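Local coordinates for 3-hydroxyisobutyrate dehydrogenase family protein (Geobacter sulfurreducens, PDB 3PDU) that probably reduces succinic semialdehyde to gamma-hydroxybutyrate with an NADP(H) cofactor, as a member of the beta-hydroxyacid dehydrogenase family, at residues T96-D99 and E100-T103; A261-S264 and F265-A268; A271-A274 and D275-F278. All coordinates share one frame; numbering follows the deposited sequence.

Interaction 1: residues T96-D99 and E100-T103; sequences TVDD and ETST. With NAP (NADP nicotinamide-adenine-dinucleotide phosphate), chain I.
The flat group of this contact is the carboxylate of D98, and T101 uses both of its oxygens. OD1 of D98 takes the hydroxyl OG1 of T101 at 2.7 Å, on its syn side and 27° out of the carboxylate plane. OD2 of D98 accepts from the backbone N of T101 at 2.9 Å. That amide stands well above the plane. The two side chains cross at about a right angle. CG of D98 sits between its backbone N and carbonyl carbon (chi1 60°), which folds the carboxylate back over the first turn of the helix. D98 is the N-cap of helix 99-111, the helix that follows strand 90-93 in the Rossmann-type nucleotide-binding domain, and the bond from T101 N to its OD2 is the capping bond. D98 O accepts from S102 N at 3.2 Å, an almost straight bond. With an alanine at D98 the N of T101 would probably lose its capping acceptor, and OG1 of T101 would keep R72 but lose the carboxylate that helps fix its rotation. One residue on, D99 O accepts from T103 N at 3.0 Å. The carboxylate of D99 turns elsewhere, to salt bridges with R169 and R250. Beneath the cap, CG2 of T101 packs against CB of V97 at 4.1 Å. At the other end of the loop, T96 N donates to the ribose oxygen O3D of NADP at 3.0 Å.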
ATOM      1  N   THR A  96      10.868 -17.889 -16.316  1.00 17.40           N
ATOM      2  CA  THR A  96      10.940 -17.159 -15.050  1.00 21.04           C
ATOM      3  C   THR A  96      10.057 -17.852 -14.018  1.00 21.40           C
ATOM      4  O   THR A  96       8.837 -17.833 -14.138  1.00 15.79           O
ATOM      5  CB  THR A  96      10.536 -15.675 -15.196  1.00 19.01           C
ATOM      6  OG1 THR A  96      11.462 -15.020 -16.072  1.00 18.13           O
ATOM      7  CG2 THR A  96      10.555 -14.953 -13.820  1.00 12.68           C
ATOM      8  N   VAL A  97      10.690 -18.471 -13.023  1.00 15.45           N
ATOM      9  CA  VAL A  97       9.998 -19.220 -11.982  1.00 17.12           C
ATOM     10  C   VAL A  97      10.651 -18.891 -10.637  1.00 17.72           C
ATOM     11  O   VAL A  97      11.662 -18.181 -10.581  1.00 18.94           O
ATOM     12  CB  VAL A  97      10.077 -20.765 -12.226  1.00 14.59           C
ATOM     13  CG1 VAL A  97       9.368 -21.171 -13.545  1.00 17.77           C
ATOM     14  CG2 VAL A  97      11.531 -21.245 -12.226  1.00 15.71           C
ATOM     15  N   ASP A  98      10.086 -19.402  -9.552  1.00 18.90           N
ATOM     16  CA  ASP A  98      10.704 -19.233  -8.236  1.00 17.99           C
ATOM     17  C   ASP A  98      11.869 -20.205  -8.050  1.00 19.99           C
ATOM     18  O   ASP A  98      11.971 -21.209  -8.764  1.00 18.98           O
ATOM     19  CB  ASP A  98       9.672 -19.487  -7.144  1.00 18.49           C
ATOM     20  CG  ASP A  98       9.103 -20.884  -7.210  1.00 23.18           C
ATOM     21  OD1 ASP A  98       8.286 -21.166  -8.122  1.00 23.43           O
ATOM     22  OD2 ASP A  98       9.471 -21.705  -6.349  1.00 25.30           O
ATOM     23  N   ASP A  99      12.722 -19.917  -7.066  1.00 17.93           N
ATOM     24  CA  ASP A  99      13.894 -20.731  -6.780  1.00 18.14           C
ATOM     25  C   ASP A  99      13.542 -22.117  -6.242  1.00 19.01           C
ATOM     26  O   ASP A  99      14.310 -23.053  -6.412  1.00 23.42           O
ATOM     27  CB  ASP A  99      14.875 -20.013  -5.830  1.00 20.57           C
ATOM     28  CG  ASP A  99      14.215 -19.505  -4.551  1.00 23.50           C
ATOM     29  OD1 ASP A  99      13.013 -19.178  -4.565  1.00 29.49           O
ATOM     30  OD2 ASP A  99      14.917 -19.393  -3.527  1.00 22.88           O
ATOM     31  N   GLU A 100      12.385 -22.265  -5.602  1.00 18.65           N
ATOM     32  CA  GLU A 100      12.001 -23.596  -5.126  1.00 20.35           C
ATOM     33  C   GLU A 100      11.645 -24.520  -6.294  1.00 22.13           C
ATOM     34  O   GLU A 100      11.976 -25.708  -6.287  1.00 20.04           O
ATOM     35  CB  GLU A 100      10.877 -23.512  -4.082  1.00 23.29           C
ATOM     36  CG  GLU A 100      11.307 -22.712  -2.846  1.00 31.53           C
ATOM     37  CD  GLU A 100      10.442 -22.957  -1.613  1.00 40.72           C
ATOM     38  OE1 GLU A 100       9.200 -22.922  -1.726  1.00 39.04           O
ATOM     39  OE2 GLU A 100      11.017 -23.159  -0.522  1.00 43.47           O
ATOM     40  N   THR A 101      10.995 -23.963  -7.309  1.00 17.60           N
ATOM     41  CA  THR A 101      10.670 -24.708  -8.527  1.00 17.39           C
ATOM     42  C   THR A 101      11.923 -25.117  -9.309  1.00 19.58           C
ATOM     43  O   THR A 101      12.092 -26.292  -9.666  1.00 18.93           O
ATOM     44  CB  THR A 101       9.703 -23.894  -9.435  1.00 20.36           C
ATOM     45  OG1 THR A 101       8.435 -23.777  -8.783  1.00 19.93           O
ATOM     46  CG2 THR A 101       9.499 -24.565 -10.797  1.00 18.30           C
ATOM     47  N   SER A 102      12.807 -24.162  -9.583  1.00 20.00           N
ATOM     48  CA  SER A 102      14.021 -24.493 -10.316  1.00 22.01           C
ATOM     49  C   SER A 102      14.880 -25.521  -9.557  1.00 21.82           C
ATOM     50  O   SER A 102      15.435 -26.430 -10.167  1.00 18.68           O
ATOM     51  CB  SER A 102      14.819 -23.243 -10.710  1.00 18.87           C
ATOM     52  OG  SER A 102      15.303 -22.560  -9.573  1.00 25.21           O
ATOM     53  N   THR A 103      14.969 -25.386  -8.237  0.61 19.23           N
ATOM     54  CA  THR A 103      15.726 -26.354  -7.444  0.61 20.18           C
ATOM     55  C   THR A 103      15.127 -27.748  -7.566  0.61 24.37           C
ATOM     56  O   THR A 103      15.856 -28.723  -7.759  0.61 20.70           O
ATOM     57  CB  THR A 103      15.800 -25.964  -5.952  0.61 20.61           C
ATOM     58  OG1 THR A 103      16.580 -24.774  -5.813  0.61 23.10           O
ATOM     59  CG2 THR A 103      16.448 -27.080  -5.142  0.61 21.31           C
TER
HETATM   60  PA  NAP I 301       3.867 -16.638 -23.475  1.00 23.05           P
HETATM   61  O1A NAP I 301       2.638 -16.481 -22.679  1.00 21.29           O
HETATM   62  O2A NAP I 301       3.794 -16.024 -24.812  1.00 22.17           O
HETATM   63  O5B NAP I 301       4.294 -18.171 -23.593  1.00 21.12           O
HETATM   64  C5B NAP I 301       4.181 -19.106 -22.553  1.00 20.90           C
HETATM   65  C4B NAP I 301       4.629 -20.462 -23.099  1.00 17.54           C
HETATM   66  O4B NAP I 301       4.434 -21.448 -22.095  1.00 20.01           O
HETATM   67  C3B NAP I 301       3.813 -20.921 -24.315  1.00 21.66           C
HETATM   68  O3B NAP I 301       4.662 -21.709 -25.131  1.00 21.08           O
HETATM   69  C2B NAP I 301       2.761 -21.825 -23.693  1.00 17.60           C
HETATM   70  O2B NAP I 301       2.264 -22.856 -24.509  1.00 21.47           O
HETATM   71  C1B NAP I 301       3.588 -22.452 -22.591  1.00 16.23           C
HETATM   72  N9A NAP I 301       2.768 -23.006 -21.508  1.00 22.27           N
HETATM   73  C8A NAP I 301       1.987 -22.341 -20.602  1.00 22.05           C
HETATM   74  N7A NAP I 301       1.431 -23.273 -19.783  1.00 18.40           N
HETATM   75  C5A NAP I 301       1.861 -24.498 -20.146  1.00 19.05           C
HETATM   76  C6A NAP I 301       1.615 -25.769 -19.647  1.00 21.86           C
HETATM   77  N6A NAP I 301       0.813 -25.940 -18.590  1.00 21.73           N
HETATM   78  N1A NAP I 301       2.212 -26.844 -20.262  1.00 21.65           N
HETATM   79  C2A NAP I 301       3.050 -26.667 -21.346  1.00 20.32           C
HETATM   80  N3A NAP I 301       3.289 -25.401 -21.834  1.00 19.87           N
HETATM   81  C4A NAP I 301       2.700 -24.339 -21.238  1.00 19.96           C
HETATM   82  O3  NAP I 301       5.031 -16.023 -22.563  1.00 22.97           O
HETATM   83  PN  NAP I 301       6.484 -15.434 -22.878  1.00 19.45           P
HETATM   84  O1N NAP I 301       6.381 -13.964 -22.872  1.00 25.96           O
HETATM   85  O2N NAP I 301       7.076 -16.202 -24.002  1.00 17.42           O
HETATM   86  O5D NAP I 301       7.172 -15.872 -21.493  1.00 24.54           O
HETATM   87  C5D NAP I 301       7.812 -17.114 -21.300  1.00 20.82           C
HETATM   88  C4D NAP I 301       8.646 -16.973 -20.033  1.00 21.78           C
HETATM   89  O4D NAP I 301       9.629 -15.974 -20.225  1.00 21.11           O
HETATM   90  C3D NAP I 301       7.792 -16.486 -18.867  1.00 18.53           C
HETATM   91  O3D NAP I 301       8.319 -17.055 -17.678  1.00 20.04           O
HETATM   92  C2D NAP I 301       8.027 -14.990 -18.828  1.00 21.31           C
HETATM   93  O2D NAP I 301       7.825 -14.435 -17.536  1.00 19.17           O
HETATM   94  C1D NAP I 301       9.494 -14.974 -19.239  1.00 20.92           C
HETATM   95  N1N NAP I 301       9.993 -13.725 -19.815  1.00 22.84           N
HETATM   96  C2N NAP I 301       9.232 -12.994 -20.685  1.00 15.83           C
HETATM   97  C3N NAP I 301       9.747 -11.819 -21.241  1.00 23.48           C
HETATM   98  C7N NAP I 301       8.945 -11.002 -22.229  1.00 22.14           C
HETATM   99  O7N NAP I 301       9.331  -9.681 -22.449  1.00 27.36           O
HETATM  100  N7N NAP I 301       7.879 -11.503 -22.861  1.00 20.85           N
HETATM  101  C4N NAP I 301      11.037 -11.414 -20.906  1.00 23.83           C
HETATM  102  C5N NAP I 301      11.815 -12.178 -20.035  1.00 23.14           C
HETATM  103  C6N NAP I 301      11.281 -13.346 -19.504  1.00 27.40           C
HETATM  104  P2B NAP I 301       0.926 -22.625 -25.377  1.00 23.61           P
HETATM  105  O1X NAP I 301       0.347 -23.998 -25.557  1.00 20.56           O
HETATM  106  O2X NAP I 301      -0.003 -21.696 -24.626  1.00 22.06           O
HETATM  107  O3X NAP I 301       1.283 -21.999 -26.692  1.00 21.11           O

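Interaction 2: residues A261-S264 and F265-A268; sequences ANES and FKRA
K266 and E263 meet in a salt bridge one helical turn apart. NZ of K266 lies 2.9 Å from OE2 of E263, on the syn side of that oxygen and 17° out of the carboxylate plane. The two side chains run side by side and point the same way. The lysine is fully extended beyond CG, while the glutamate bends at chi2 (-56°) to bring its carboxylate alongside. On the next flank of the helix, NH2 of R267 donates to OG of S264 at 2.7 Å. The hydroxyl sits at the guanidinium edge, within 5° of its plane. A bend at chi3 turns the arginine back to this serine. Water 1 links NZ of K266 to ND2 of N262, which lies 3.6 Å from CE of K266. Water 2 joins the same NZ to OE1 of E263. Further out, Q238 holds OD1 of N262, and the backbone N of L255 in the second subunit bonds OE1 of E263. The regular i to i+4 bonds, such as F265 N to A261 O at 3.0 Å, set the spacing of these pairs. Helix 256-270 turns its charged flank to the second subunit. R267 lies where subunits meet, packing on P254 of the second subunit and H256 of the fourth while also touching helix 282-285 of its own chain. On the intrasubunit side, F265 rests on helices 166-194 and 234-251.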
ATOM      1  N   ALA A 261       2.497  -2.740  -5.744  1.00 14.49           N
ATOM      2  CA  ALA A 261       2.526  -2.828  -7.198  1.00 14.12           C
ATOM      3  C   ALA A 261       1.870  -4.132  -7.659  1.00 17.78           C
ATOM      4  O   ALA A 261       1.136  -4.149  -8.650  1.00 15.66           O
ATOM      5  CB  ALA A 261       3.963  -2.726  -7.713  1.00 14.32           C
ATOM      6  N   ASN A 262       2.130  -5.219  -6.933  1.00 16.18           N
ATOM      7  CA  ASN A 262       1.492  -6.506  -7.223  1.00 13.97           C
ATOM      8  C   ASN A 262      -0.043  -6.369  -7.295  1.00 16.07           C
ATOM      9  O   ASN A 262      -0.680  -6.844  -8.247  1.00 15.22           O
ATOM     10  CB  ASN A 262       1.897  -7.539  -6.155  1.00 14.58           C
ATOM     11  CG  ASN A 262       1.438  -8.962  -6.487  1.00 18.43           C
ATOM     12  OD1 ASN A 262       1.293  -9.332  -7.655  1.00 16.81           O
ATOM     13  ND2 ASN A 262       1.226  -9.781  -5.437  1.00 17.41           N
ATOM     14  N   GLU A 263      -0.640  -5.736  -6.289  1.00 16.13           N
ATOM     15  CA  GLU A 263      -2.100  -5.563  -6.295  1.00 17.27           C
ATOM     16  C   GLU A 263      -2.596  -4.666  -7.431  1.00 16.03           C
ATOM     17  O   GLU A 263      -3.678  -4.899  -7.973  1.00 16.02           O
ATOM     18  CB  GLU A 263      -2.625  -5.069  -4.938  1.00 13.87           C
ATOM     19  CG  GLU A 263      -2.194  -5.948  -3.769  1.00 14.74           C
ATOM     20  CD  GLU A 263      -2.598  -7.408  -3.931  1.00 21.19           C
ATOM     21  OE1 GLU A 263      -3.790  -7.674  -4.187  1.00 19.16           O
ATOM     22  OE2 GLU A 263      -1.717  -8.297  -3.804  1.00 21.92           O
ATOM     23  N   SER A 264      -1.821  -3.651  -7.808  1.00 13.72           N
ATOM     24  CA  SER A 264      -2.241  -2.827  -8.946  1.00 18.70           C
ATOM     25  C   SER A 264      -2.262  -3.644 -10.232  1.00 22.85           C
ATOM     26  O   SER A 264      -3.164  -3.490 -11.060  1.00 16.42           O
ATOM     27  CB  SER A 264      -1.359  -1.587  -9.115  1.00 17.58           C
ATOM     28  OG  SER A 264      -1.585  -0.687  -8.044  1.00 19.22           O
ATOM     29  N   PHE A 265      -1.270  -4.512 -10.402  1.00 13.64           N
ATOM     30  CA  PHE A 265      -1.257  -5.392 -11.576  1.00 17.22           C
ATOM     31  C   PHE A 265      -2.397  -6.410 -11.545  1.00 18.05           C
ATOM     32  O   PHE A 265      -2.926  -6.789 -12.593  1.00 17.38           O
ATOM     33  CB  PHE A 265       0.095  -6.084 -11.748  1.00 13.56           C
ATOM     34  CG  PHE A 265       1.093  -5.246 -12.484  1.00 16.79           C
ATOM     35  CD1 PHE A 265       1.029  -5.139 -13.867  1.00 13.54           C
ATOM     36  CD2 PHE A 265       2.067  -4.536 -11.799  1.00 15.61           C
ATOM     37  CE1 PHE A 265       1.936  -4.351 -14.558  1.00 14.08           C
ATOM     38  CE2 PHE A 265       2.984  -3.746 -12.489  1.00 15.96           C
ATOM     39  CZ  PHE A 265       2.911  -3.657 -13.868  1.00 17.45           C
ATOM     40  N   LYS A 266      -2.783  -6.845 -10.348  1.00 15.61           N
ATOM     41  CA  LYS A 266      -3.961  -7.701 -10.237  1.00 15.61           C
ATOM     42  C   LYS A 266      -5.207  -6.944 -10.674  1.00 16.38           C
ATOM     43  O   LYS A 266      -6.074  -7.520 -11.331  1.00 17.92           O
ATOM     44  CB  LYS A 266      -4.130  -8.262  -8.815  1.00 15.91           C
ATOM     45  CG  LYS A 266      -3.081  -9.310  -8.430  1.00 14.87           C
ATOM     46  CD  LYS A 266      -3.338  -9.817  -6.991  1.00 14.77           C
ATOM     47  CE  LYS A 266      -2.126 -10.579  -6.423  1.00 15.03           C
ATOM     48  NZ  LYS A 266      -2.334 -10.849  -4.945  1.00 14.68           N
ATOM     49  N   ARG A 267      -5.310  -5.663 -10.324  1.00 16.93           N
ATOM     50  CA  ARG A 267      -6.451  -4.866 -10.780  1.00 16.27           C
ATOM     51  C   ARG A 267      -6.501  -4.830 -12.300  1.00 17.66           C
ATOM     52  O   ARG A 267      -7.580  -4.927 -12.895  1.00 20.44           O
ATOM     53  CB  ARG A 267      -6.420  -3.428 -10.232  1.00 26.15           C
ATOM     54  CG  ARG A 267      -6.687  -3.288  -8.733  1.00 41.77           C
ATOM     55  CD  ARG A 267      -6.743  -1.815  -8.295  1.00 50.15           C
ATOM     56  NE  ARG A 267      -5.417  -1.189  -8.222  1.00 45.60           N
ATOM     57  CZ  ARG A 267      -5.190   0.114  -8.375  1.00 46.43           C
ATOM     58  NH1 ARG A 267      -6.200   0.942  -8.621  1.00 58.92           N
ATOM     59  NH2 ARG A 267      -3.954   0.595  -8.291  1.00 23.07           N
ATOM     60  N   ALA A 268      -5.339  -4.657 -12.930  1.00 16.66           N
ATOM     61  CA  ALA A 268      -5.286  -4.595 -14.386  1.00 17.85           C
ATOM     62  C   ALA A 268      -5.689  -5.917 -15.043  1.00 23.68           C
ATOM     63  O   ALA A 268      -6.384  -5.918 -16.064  1.00 19.98           O
ATOM     64  CB  ALA A 268      -3.905  -4.147 -14.867  1.00 14.49           C
TER
HETATM   65  O   HOH W   1       0.039 -12.469  -5.199  1.00 15.74           O
HETATM   66  O   HOH W   2      -4.849 -10.320  -4.058  1.00 16.09           O

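Interaction 3: residues A271-A274 and D275-F278; sequences AGHA and DEDF
H273 and E276 are joined twice, once through side chains and once through backbone. ND1 of H273 donates to OE2 of E276 at 2.6 Å. The oxygen lies in the ring plane, at the ring edge, and is met on its syn side, 33° out of the carboxylate plane. Ring and carboxylate planes stand 74° apart. The histidine starts with CG beside its backbone N (chi1 -50°), while the glutamate chain is extended beyond CG and reaches back to ND1. The backbone bond runs from E276 N to H273 O at 3.1 Å and closes a type I beta turn from H273 to E276. This pairing is the close part of the contact. Here OE2 of E276 also lies 3.4 Å from CB of H273, and OE1 is taken by R283 in a salt bridge, so each carboxylate oxygen has a partner. One face of the imidazole carries the carbonyl O of A271, offset toward the rim.

The solvent side is looser. Water 3 bridges the carbonyl O of G272, at 2.8 Å, and the backbone N of D275, at 2.9 Å. G272 ends helix 256-270 in a Schellman motif, and its positive phi would press a side chain against the preceding carbonyl. D275 is exposed but has a salt bridge to K235. Beyond the turn, D277 and F278 head inward. D277 forms a salt bridge with K219 on helix 214-225, and F278 packs on helices 166-194 and 234-251, just before helix 282-285.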
ATOM      1  N   ALA A 271      -9.424  -6.164 -14.819  1.00 21.95           N
ATOM      2  CA  ALA A 271     -10.091  -5.272 -15.755  1.00 23.98           C
ATOM      3  C   ALA A 271      -9.938  -5.702 -17.215  1.00 26.62           C
ATOM      4  O   ALA A 271     -10.382  -4.993 -18.118  1.00 27.45           O
ATOM      5  CB  ALA A 271      -9.606  -3.836 -15.555  1.00 26.51           C
ATOM      6  N   GLY A 272      -9.315  -6.854 -17.452  1.00 24.72           N
ATOM      7  CA  GLY A 272      -9.278  -7.426 -18.792  1.00 22.94           C
ATOM      8  C   GLY A 272      -8.005  -7.189 -19.599  1.00 26.23           C
ATOM      9  O   GLY A 272      -7.993  -7.401 -20.813  1.00 23.45           O
ATOM     10  N   HIS A 273      -6.922  -6.780 -18.940  1.00 20.82           N
ATOM     11  CA  HIS A 273      -5.692  -6.435 -19.669  1.00 22.91           C
ATOM     12  C   HIS A 273      -4.571  -7.480 -19.540  1.00 21.78           C
ATOM     13  O   HIS A 273      -3.403  -7.196 -19.832  1.00 17.80           O
ATOM     14  CB  HIS A 273      -5.190  -5.046 -19.236  1.00 18.36           C
ATOM     15  CG  HIS A 273      -6.254  -3.993 -19.260  1.00 25.61           C
ATOM     16  ND1 HIS A 273      -6.833  -3.546 -20.431  1.00 29.60           N
ATOM     17  CD2 HIS A 273      -6.857  -3.309 -18.258  1.00 25.47           C
ATOM     18  CE1 HIS A 273      -7.743  -2.631 -20.148  1.00 35.47           C
ATOM     19  NE2 HIS A 273      -7.780  -2.469 -18.836  1.00 29.81           N
ATOM     20  N   ALA A 274      -4.926  -8.691 -19.127  1.00 19.56           N
ATOM     21  CA  ALA A 274      -3.924  -9.720 -18.833  1.00 21.34           C
ATOM     22  C   ALA A 274      -3.005 -10.025 -20.016  1.00 21.59           C
ATOM     23  O   ALA A 274      -1.830 -10.323 -19.822  1.00 20.49           O
ATOM     24  CB  ALA A 274      -4.597 -11.006 -18.340  1.00 21.42           C
ATOM     25  N   ASP A 275      -3.540  -9.962 -21.235  1.00 16.74           N
ATOM     26  CA  ASP A 275      -2.762 -10.342 -22.418  1.00 17.21           C
ATOM     27  C   ASP A 275      -2.174  -9.151 -23.185  1.00 19.29           C
ATOM     28  O   ASP A 275      -1.556  -9.326 -24.234  1.00 23.35           O
ATOM     29  CB  ASP A 275      -3.595 -11.220 -23.363  1.00 25.25           C
ATOM     30  CG  ASP A 275      -3.849 -12.610 -22.790  1.00 36.74           C
ATOM     31  OD1 ASP A 275      -2.896 -13.235 -22.281  1.00 31.45           O
ATOM     32  OD2 ASP A 275      -4.997 -13.081 -22.864  1.00 43.94           O
ATOM     33  N   GLU A 276      -2.366  -7.946 -22.663  1.00 15.56           N
ATOM     34  CA  GLU A 276      -1.751  -6.768 -23.254  1.00 17.82           C
ATOM     35  C   GLU A 276      -0.340  -6.608 -22.696  1.00 19.83           C
ATOM     36  O   GLU A 276       0.055  -7.341 -21.800  1.00 17.70           O
ATOM     37  CB  GLU A 276      -2.592  -5.531 -22.947  1.00 17.99           C
ATOM     38  CG  GLU A 276      -3.973  -5.551 -23.622  1.00 20.93           C
ATOM     39  CD  GLU A 276      -4.864  -4.428 -23.131  1.00 32.80           C
ATOM     40  OE1 GLU A 276      -4.511  -3.247 -23.329  1.00 33.69           O
ATOM     41  OE2 GLU A 276      -5.921  -4.726 -22.546  1.00 36.97           O
ATOM     42  N   ASP A 277       0.431  -5.666 -23.226  1.00 14.87           N
ATOM     43  CA  ASP A 277       1.741  -5.402 -22.643  1.00 18.55           C
ATOM     44  C   ASP A 277       1.586  -4.994 -21.181  1.00 19.64           C
ATOM     45  O   ASP A 277       0.579  -4.374 -20.803  1.00 16.44           O
ATOM     46  CB  ASP A 277       2.456  -4.284 -23.399  1.00 22.34           C
ATOM     47  CG  ASP A 277       3.925  -4.190 -23.020  1.00 21.51           C
ATOM     48  OD1 ASP A 277       4.694  -5.077 -23.437  1.00 19.06           O
ATOM     49  OD2 ASP A 277       4.297  -3.238 -22.304  1.00 18.61           O
ATOM     50  N   PHE A 278       2.592  -5.294 -20.356  1.00 15.74           N
ATOM     51  CA  PHE A 278       2.509  -4.910 -18.947  1.00 17.66           C
ATOM     52  C   PHE A 278       2.363  -3.411 -18.715  1.00 15.01           C
ATOM     53  O   PHE A 278       1.908  -2.990 -17.648  1.00 17.08           O
ATOM     54  CB  PHE A 278       3.639  -5.529 -18.093  1.00 13.01           C
ATOM     55  CG  PHE A 278       4.976  -4.833 -18.202  1.00 16.76           C
ATOM     56  CD1 PHE A 278       5.524  -4.187 -17.089  1.00 20.63           C
ATOM     57  CD2 PHE A 278       5.724  -4.894 -19.373  1.00 18.02           C
ATOM     58  CE1 PHE A 278       6.777  -3.585 -17.154  1.00 16.77           C
ATOM     59  CE2 PHE A 278       6.986  -4.285 -19.457  1.00 18.41           C
ATOM     60  CZ  PHE A 278       7.509  -3.620 -18.339  1.00 18.88           C
TER
HETATM   61  O   HOH W   3      -6.044  -8.920 -22.193  1.00 24.64           O

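Interaction 2 is buried, interaction 1 partly buried, and interaction 3 lies at the surface. Interactions 2 and 3 are neighbours, with centres about 11 Å apart, in the C-terminal part of the chain. Interaction 2 lies on helix 256-270 and interaction 3 in the loop that follows it. They touch where CE1 of F265 packs 3.4 Å from the carbonyl O of F278. Interaction 1 belongs to the nucleotide-binding domain, its centre about 22 and 24 Å from their centres. Chemistry follows place: 96-103 runs from the cofactor's ribose, touched by T96, to the capped start of a helix, 261-268 pairs charges mid-helix at a subunit interface, and 271-278 makes a histidine-carboxylate bond and a water bridge in a surface turn.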